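Local coordinates for protein putidaredoxin reductase (Pseudomonas putida, PDB 1Q1R) that probably uses its bound FAD to pass electrons from a reduced nicotinamide nucleotide to putidaredoxin, the redox partner of cytochrome P450cam, at residues M173-L185 against A204-G216. Residues are numbered along the deposited sequence; the frame is centred on the assembly and turned at random.
Sequences MHVTLLDTAARVL and AGVDIRTGTQVCG
Val175 O takes the amide of Asp207 in an almost straight bond of 2.9 Å, and a water joins Val175 N to Gly205 O, opening the parallel pairing of strands 174-178 and 207-209 just past the Schellman turn. At Thr176 the side chains run side by side: CG2 stands anti to the backbone N and rests 3.4 Å from Asp207 O, while OG1 reaches Asp207 OD2 through a second water. The same OD2 is gripped side-on by Arg209, whose NE (2.8 Å) and NH2 hold it in the guanidinium plane; an alanine in place of Asp207 would probably leave that guanidinium without its mate, less firmly fixed in rotation, and the Thr176 water short of a partner. Leu177 follows with both backbone bonds, its O receiving Arg209 N at 2.8 Å, while its CB meets Val206 CG1 and Ile208 CG1 on the face opposite Thr176 and Leu178. Leu178 lays CD2 along the aliphatic stem of Arg209 and meets Val214 CG2 with CD1 at 3.7 Å, those side chains crossing at about a right angle. Further along, Asp179 O accepts Thr212 N, and OD1 closes an Asx turn on Ala181 N. Ala181 O binds Gly211 N at 2.8 Å, and Val184 CG1 touches Ile208 CG2, the side chains again crossing. The whole is a worked example of the right-handed beta-alpha-beta crossover, probably in the nucleotide-binding domain of this glutathione reductase fold: strand 207-209 is the sheet edge, strand 151-155 flanks 174-178, helix 159-170 covers Val175 and Val206, and helix 191-204 touches Ile208.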
ATOM      1  N   MET A 173       3.690  14.629  20.523  1.00 25.27           N
ATOM      2  CA  MET A 173       4.059  13.481  21.336  1.00 24.59           C
ATOM      3  C   MET A 173       5.583  13.388  21.309  1.00 24.25           C
ATOM      4  O   MET A 173       6.236  14.029  20.486  1.00 23.63           O
ATOM      5  CB  MET A 173       3.501  12.182  20.749  1.00 23.42           C
ATOM      6  CG  MET A 173       1.998  12.016  20.809  1.00 22.82           C
ATOM      7  SD  MET A 173       1.580  10.305  20.427  1.00 21.70           S
ATOM      8  CE  MET A 173       1.742   9.544  22.074  1.00 23.00           C
ATOM      9  N   HIS A 174       6.140  12.601  22.223  1.00 25.21           N
ATOM     10  CA  HIS A 174       7.578  12.358  22.258  1.00 25.73           C
ATOM     11  C   HIS A 174       7.635  11.107  21.396  1.00 25.25           C
ATOM     12  O   HIS A 174       7.063  10.075  21.762  1.00 25.18           O
ATOM     13  CB  HIS A 174       8.040  12.054  23.685  1.00 28.44           C
ATOM     14  CG  HIS A 174       9.468  11.614  23.781  1.00 31.22           C
ATOM     15  ND1 HIS A 174       9.902  10.385  23.330  1.00 32.87           N
ATOM     16  CD2 HIS A 174      10.564  12.244  24.268  1.00 33.00           C
ATOM     17  CE1 HIS A 174      11.203  10.277  23.536  1.00 32.99           C
ATOM     18  NE2 HIS A 174      11.629  11.392  24.102  1.00 34.13           N
ATOM     19  N   VAL A 175       8.311  11.188  20.256  1.00 23.86           N
ATOM     20  CA  VAL A 175       8.351  10.059  19.334  1.00 23.94           C
ATOM     21  C   VAL A 175       9.713   9.416  19.075  1.00 23.73           C
ATOM     22  O   VAL A 175      10.699  10.107  18.814  1.00 24.00           O
ATOM     23  CB  VAL A 175       7.759  10.476  17.962  1.00 23.50           C
ATOM     24  CG1 VAL A 175       7.586   9.263  17.075  1.00 23.58           C
ATOM     25  CG2 VAL A 175       6.436  11.207  18.164  1.00 23.63           C
ATOM     26  N   THR A 176       9.740   8.086  19.142  1.00 23.16           N
ATOM     27  CA  THR A 176      10.936   7.293  18.879  1.00 23.93           C
ATOM     28  C   THR A 176      10.554   6.244  17.830  1.00 24.27           C
ATOM     29  O   THR A 176       9.536   5.562  17.967  1.00 24.61           O
ATOM     30  CB  THR A 176      11.437   6.543  20.150  1.00 24.36           C
ATOM     31  OG1 THR A 176      11.738   7.484  21.187  1.00 23.00           O
ATOM     32  CG2 THR A 176      12.694   5.740  19.830  1.00 25.39           C
ATOM     33  N   LEU A 177      11.353   6.118  16.775  1.00 24.47           N
ATOM     34  CA  LEU A 177      11.055   5.129  15.744  1.00 24.76           C
ATOM     35  C   LEU A 177      12.203   4.144  15.638  1.00 25.79           C
ATOM     36  O   LEU A 177      13.368   4.534  15.576  1.00 26.44           O
ATOM     37  CB  LEU A 177      10.803   5.809  14.396  1.00 25.62           C
ATOM     38  CG  LEU A 177      10.352   4.879  13.265  1.00 25.36           C
ATOM     39  CD1 LEU A 177       9.501   5.646  12.261  1.00 25.87           C
ATOM     40  CD2 LEU A 177      11.570   4.268  12.592  1.00 27.95           C
ATOM     41  N   LEU A 178      11.864   2.863  15.606  1.00 26.28           N
ATOM     42  CA  LEU A 178      12.868   1.812  15.548  1.00 27.76           C
ATOM     43  C   LEU A 178      12.804   0.988  14.274  1.00 28.44           C
ATOM     44  O   LEU A 178      11.723   0.603  13.818  1.00 27.93           O
ATOM     45  CB  LEU A 178      12.692   0.871  16.741  1.00 27.24           C
ATOM     46  CG  LEU A 178      12.467   1.525  18.105  1.00 26.32           C
ATOM     47  CD1 LEU A 178      12.170   0.443  19.135  1.00 28.42           C
ATOM     48  CD2 LEU A 178      13.691   2.331  18.500  1.00 26.67           C
ATOM     49  N   ASP A 179      13.973   0.710  13.710  1.00 29.33           N
ATOM     50  CA  ASP A 179      14.053  -0.115  12.514  1.00 30.96           C
ATOM     51  C   ASP A 179      15.276  -1.013  12.629  1.00 30.67           C
ATOM     52  O   ASP A 179      16.342  -0.577  13.062  1.00 29.84           O
ATOM     53  CB  ASP A 179      14.156   0.738  11.251  1.00 32.07           C
ATOM     54  CG  ASP A 179      13.860  -0.058   9.989  1.00 34.36           C
ATOM     55  OD1 ASP A 179      14.551  -1.066   9.730  1.00 35.38           O
ATOM     56  OD2 ASP A 179      12.925   0.317   9.253  1.00 37.30           O
ATOM     57  N   THR A 180      15.108  -2.270  12.244  1.00 31.89           N
ATOM     58  CA  THR A 180      16.187  -3.242  12.301  1.00 34.11           C
ATOM     59  C   THR A 180      17.223  -2.980  11.213  1.00 34.77           C
ATOM     60  O   THR A 180      18.405  -3.264  11.392  1.00 35.14           O
ATOM     61  CB  THR A 180      15.635  -4.665  12.142  1.00 34.84           C
ATOM     62  OG1 THR A 180      14.800  -4.722  10.977  1.00 36.45           O
ATOM     63  CG2 THR A 180      14.809  -5.054  13.365  1.00 36.24           C
ATOM     64  N   ALA A 181      16.775  -2.432  10.087  1.00 35.24           N
ATOM     65  CA  ALA A 181      17.666  -2.131   8.969  1.00 34.69           C
ATOM     66  C   ALA A 181      18.637  -1.010   9.324  1.00 34.47           C
ATOM     67  O   ALA A 181      18.385  -0.222  10.237  1.00 33.84           O
ATOM     68  CB  ALA A 181      16.848  -1.743   7.746  1.00 35.67           C
ATOM     69  N   ALA A 182      19.745  -0.941   8.588  1.00 33.97           N
ATOM     70  CA  ALA A 182      20.772   0.073   8.816  1.00 33.81           C
ATOM     71  C   ALA A 182      20.294   1.488   8.501  1.00 34.18           C
ATOM     72  O   ALA A 182      20.841   2.468   9.011  1.00 33.00           O
ATOM     73  CB  ALA A 182      22.007  -0.254   7.989  1.00 34.81           C
ATOM     74  N   ARG A 183      19.277   1.591   7.655  1.00 34.44           N
ATOM     75  CA  ARG A 183      18.715   2.883   7.278  1.00 35.43           C
ATOM     76  C   ARG A 183      17.251   2.678   6.911  1.00 35.30           C
ATOM     77  O   ARG A 183      16.881   1.629   6.386  1.00 36.33           O
ATOM     78  CB  ARG A 183      19.491   3.480   6.097  1.00 36.15           C
ATOM     79  CG  ARG A 183      19.562   2.592   4.860  1.00 37.59           C
ATOM     80  CD  ARG A 183      20.556   3.155   3.838  1.00 38.61           C
ATOM     81  NE  ARG A 183      20.662   2.322   2.640  1.00 39.32           N
ATOM     82  CZ  ARG A 183      19.753   2.278   1.667  1.00 39.88           C
ATOM     83  NH1 ARG A 183      18.657   3.024   1.738  1.00 39.25           N
ATOM     84  NH2 ARG A 183      19.939   1.481   0.622  1.00 38.67           N
ATOM     85  N   VAL A 184      16.414   3.669   7.195  1.00 35.49           N
ATOM     86  CA  VAL A 184      14.994   3.541   6.886  1.00 35.69           C
ATOM     87  C   VAL A 184      14.772   3.405   5.385  1.00 36.36           C
ATOM     88  O   VAL A 184      15.521   3.968   4.584  1.00 37.15           O
ATOM     89  CB  VAL A 184      14.184   4.760   7.397  1.00 35.70           C
ATOM     90  CG1 VAL A 184      14.331   4.887   8.907  1.00 35.37           C
ATOM     91  CG2 VAL A 184      14.653   6.027   6.710  1.00 34.13           C
ATOM     92  N   LEU A 185      13.748   2.645   5.009  1.00 36.87           N
ATOM     93  CA  LEU A 185      13.419   2.456   3.603  1.00 37.80           C
ATOM     94  C   LEU A 185      14.612   1.907   2.829  1.00 39.31           C
ATOM     95  O   LEU A 185      14.748   2.150   1.631  1.00 38.50           O
ATOM     96  CB  LEU A 185      12.985   3.797   2.997  1.00 36.53           C
ATOM     97  CG  LEU A 185      11.735   4.430   3.617  1.00 35.88           C
ATOM     98  CD1 LEU A 185      11.592   5.876   3.168  1.00 34.60           C
ATOM     99  CD2 LEU A 185      10.518   3.615   3.224  1.00 35.64           C
ATOM    100  N   ALA A 204      12.553  17.208  12.924  1.00 31.55           N
ATOM    101  CA  ALA A 204      11.214  17.473  13.436  1.00 30.82           C
ATOM    102  C   ALA A 204      11.072  17.064  14.906  1.00 30.38           C
ATOM    103  O   ALA A 204      10.113  17.443  15.572  1.00 29.89           O
ATOM    104  CB  ALA A 204      10.180  16.740  12.584  1.00 30.83           C
ATOM    105  N   GLY A 205      12.026  16.287  15.410  1.00 30.16           N
ATOM    106  CA  GLY A 205      11.955  15.868  16.800  1.00 30.19           C
ATOM    107  C   GLY A 205      11.908  14.364  17.000  1.00 30.27           C
ATOM    108  O   GLY A 205      12.021  13.877  18.123  1.00 29.81           O
ATOM    109  N   VAL A 206      11.740  13.618  15.917  1.00 29.87           N
ATOM    110  CA  VAL A 206      11.695  12.168  16.013  1.00 29.44           C
ATOM    111  C   VAL A 206      13.073  11.591  16.305  1.00 30.76           C
ATOM    112  O   VAL A 206      14.065  11.990  15.694  1.00 30.86           O
ATOM    113  CB  VAL A 206      11.197  11.526  14.705  1.00 28.80           C
ATOM    114  CG1 VAL A 206      11.224  10.000  14.827  1.00 28.34           C
ATOM    115  CG2 VAL A 206       9.807  12.012  14.388  1.00 28.17           C
ATOM    116  N   ASP A 207      13.134  10.659  17.250  1.00 30.75           N
ATOM    117  CA  ASP A 207      14.394  10.003  17.569  1.00 31.43           C
ATOM    118  C   ASP A 207      14.383   8.670  16.836  1.00 30.82           C
ATOM    119  O   ASP A 207      13.779   7.701  17.297  1.00 30.47           O
ATOM    120  CB  ASP A 207      14.535   9.777  19.075  1.00 32.77           C
ATOM    121  CG  ASP A 207      15.731   8.906  19.422  1.00 34.18           C
ATOM    122  OD1 ASP A 207      16.693   8.855  18.626  1.00 34.83           O
ATOM    123  OD2 ASP A 207      15.716   8.278  20.496  1.00 35.89           O
ATOM    124  N   ILE A 208      15.040   8.636  15.680  1.00 30.82           N
ATOM    125  CA  ILE A 208      15.107   7.434  14.856  1.00 30.56           C
ATOM    126  C   ILE A 208      16.298   6.562  15.239  1.00 31.20           C
ATOM    127  O   ILE A 208      17.438   7.028  15.261  1.00 30.99           O
ATOM    128  CB  ILE A 208      15.224   7.803  13.359  1.00 30.92           C
ATOM    129  CG1 ILE A 208      13.942   8.506  12.905  1.00 31.60           C
ATOM    130  CG2 ILE A 208      15.487   6.555  12.524  1.00 29.74           C
ATOM    131  CD1 ILE A 208      13.971   8.982  11.476  1.00 33.34           C
ATOM    132  N   ARG A 209      16.023   5.298  15.539  1.00 31.32           N
ATOM    133  CA  ARG A 209      17.072   4.357  15.912  1.00 32.12           C
ATOM    134  C   ARG A 209      17.114   3.198  14.933  1.00 31.68           C
ATOM    135  O   ARG A 209      16.283   2.292  14.980  1.00 30.88           O
ATOM    136  CB  ARG A 209      16.838   3.839  17.335  1.00 32.88           C
ATOM    137  CG  ARG A 209      16.662   4.966  18.333  1.00 34.80           C
ATOM    138  CD  ARG A 209      16.944   4.547  19.759  1.00 37.16           C
ATOM    139  NE  ARG A 209      16.930   5.717  20.634  1.00 40.14           N
ATOM    140  CZ  ARG A 209      17.489   5.762  21.839  1.00 41.23           C
ATOM    141  NH1 ARG A 209      18.115   4.696  22.323  1.00 41.88           N
ATOM    142  NH2 ARG A 209      17.424   6.876  22.558  1.00 40.74           N
ATOM    143  N   THR A 210      18.089   3.241  14.033  1.00 32.22           N
ATOM    144  CA  THR A 210      18.250   2.197  13.033  1.00 32.90           C
ATOM    145  C   THR A 210      19.126   1.080  13.585  1.00 33.43           C
ATOM    146  O   THR A 210      19.790   1.250  14.603  1.00 32.99           O
ATOM    147  CB  THR A 210      18.886   2.760  11.753  1.00 33.19           C
ATOM    148  OG1 THR A 210      20.090   3.459  12.087  1.00 33.27           O
ATOM    149  CG2 THR A 210      17.925   3.719  11.061  1.00 33.73           C
ATOM    150  N   GLY A 211      19.125  -0.065  12.912  1.00 33.87           N
ATOM    151  CA  GLY A 211      19.920  -1.181  13.382  1.00 35.66           C
ATOM    152  C   GLY A 211      19.526  -1.543  14.803  1.00 36.48           C
ATOM    153  O   GLY A 211      20.351  -2.013  15.593  1.00 36.47           O
ATOM    154  N   THR A 212      18.258  -1.317  15.131  1.00 36.39           N
ATOM    155  CA  THR A 212      17.751  -1.615  16.465  1.00 36.46           C
ATOM    156  C   THR A 212      16.731  -2.740  16.410  1.00 36.26           C
ATOM    157  O   THR A 212      15.856  -2.757  15.546  1.00 36.32           O
ATOM    158  CB  THR A 212      17.089  -0.379  17.104  1.00 36.63           C
ATOM    159  OG1 THR A 212      18.063   0.661  17.256  1.00 37.18           O
ATOM    160  CG2 THR A 212      16.513  -0.732  18.465  1.00 36.35           C
ATOM    161  N   GLN A 213      16.851  -3.680  17.343  1.00 35.51           N
ATOM    162  CA  GLN A 213      15.950  -4.818  17.407  1.00 35.79           C
ATOM    163  C   GLN A 213      15.222  -4.849  18.755  1.00 34.87           C
ATOM    164  O   GLN A 213      15.847  -4.724  19.813  1.00 33.77           O
ATOM    165  CB  GLN A 213      16.745  -6.112  17.210  1.00 37.47           C
ATOM    166  CG  GLN A 213      15.903  -7.373  17.187  1.00 40.79           C
ATOM    167  CD  GLN A 213      16.748  -8.631  17.080  1.00 43.74           C
ATOM    168  OE1 GLN A 213      17.553  -8.936  17.968  1.00 45.63           O
ATOM    169  NE2 GLN A 213      16.571  -9.369  15.989  1.00 44.98           N
ATOM    170  N   VAL A 214      13.901  -4.991  18.705  1.00 32.76           N
ATOM    171  CA  VAL A 214      13.100  -5.071  19.921  1.00 31.25           C
ATOM    172  C   VAL A 214      13.122  -6.483  20.495  1.00 29.95           C
ATOM    173  O   VAL A 214      12.825  -7.433  19.765  1.00 29.82           O
ATOM    174  CB  VAL A 214      11.648  -4.622  19.671  1.00 31.42           C
ATOM    175  CG1 VAL A 214      10.805  -4.826  20.919  1.00 20.00           C
ATOM    176  CG2 VAL A 214      11.612  -3.168  19.225  1.00 30.75           C
ATOM    177  N   CYS A 215      13.490  -6.633  21.755  1.00 28.94           N
ATOM    178  CA  CYS A 215      13.542  -7.968  22.337  1.00 28.05           C
ATOM    179  C   CYS A 215      12.361  -8.253  23.254  1.00 27.12           C
ATOM    180  O   CYS A 215      12.101  -9.408  23.592  1.00 26.77           O
ATOM    181  CB  CYS A 215      14.856  -8.174  23.102  1.00 28.74           C
ATOM    182  SG  CYS A 215      15.042  -7.168  24.584  1.00 29.87           S
ATOM    183  N   GLY A 216      11.641  -7.209  23.658  1.00 26.07           N
ATOM    184  CA  GLY A 216      10.498  -7.425  24.527  1.00 25.56           C
ATOM    185  C   GLY A 216       9.852  -6.174  25.085  1.00 25.54           C
ATOM    186  O   GLY A 216      10.162  -5.054  24.668  1.00 24.62           O
TER
HETATM  187  O   HOH W   1      10.253  13.393  20.087  1.00 29.71           O
HETATM  188  O   HOH W   2      13.989   8.086  22.502  1.00 35.55           O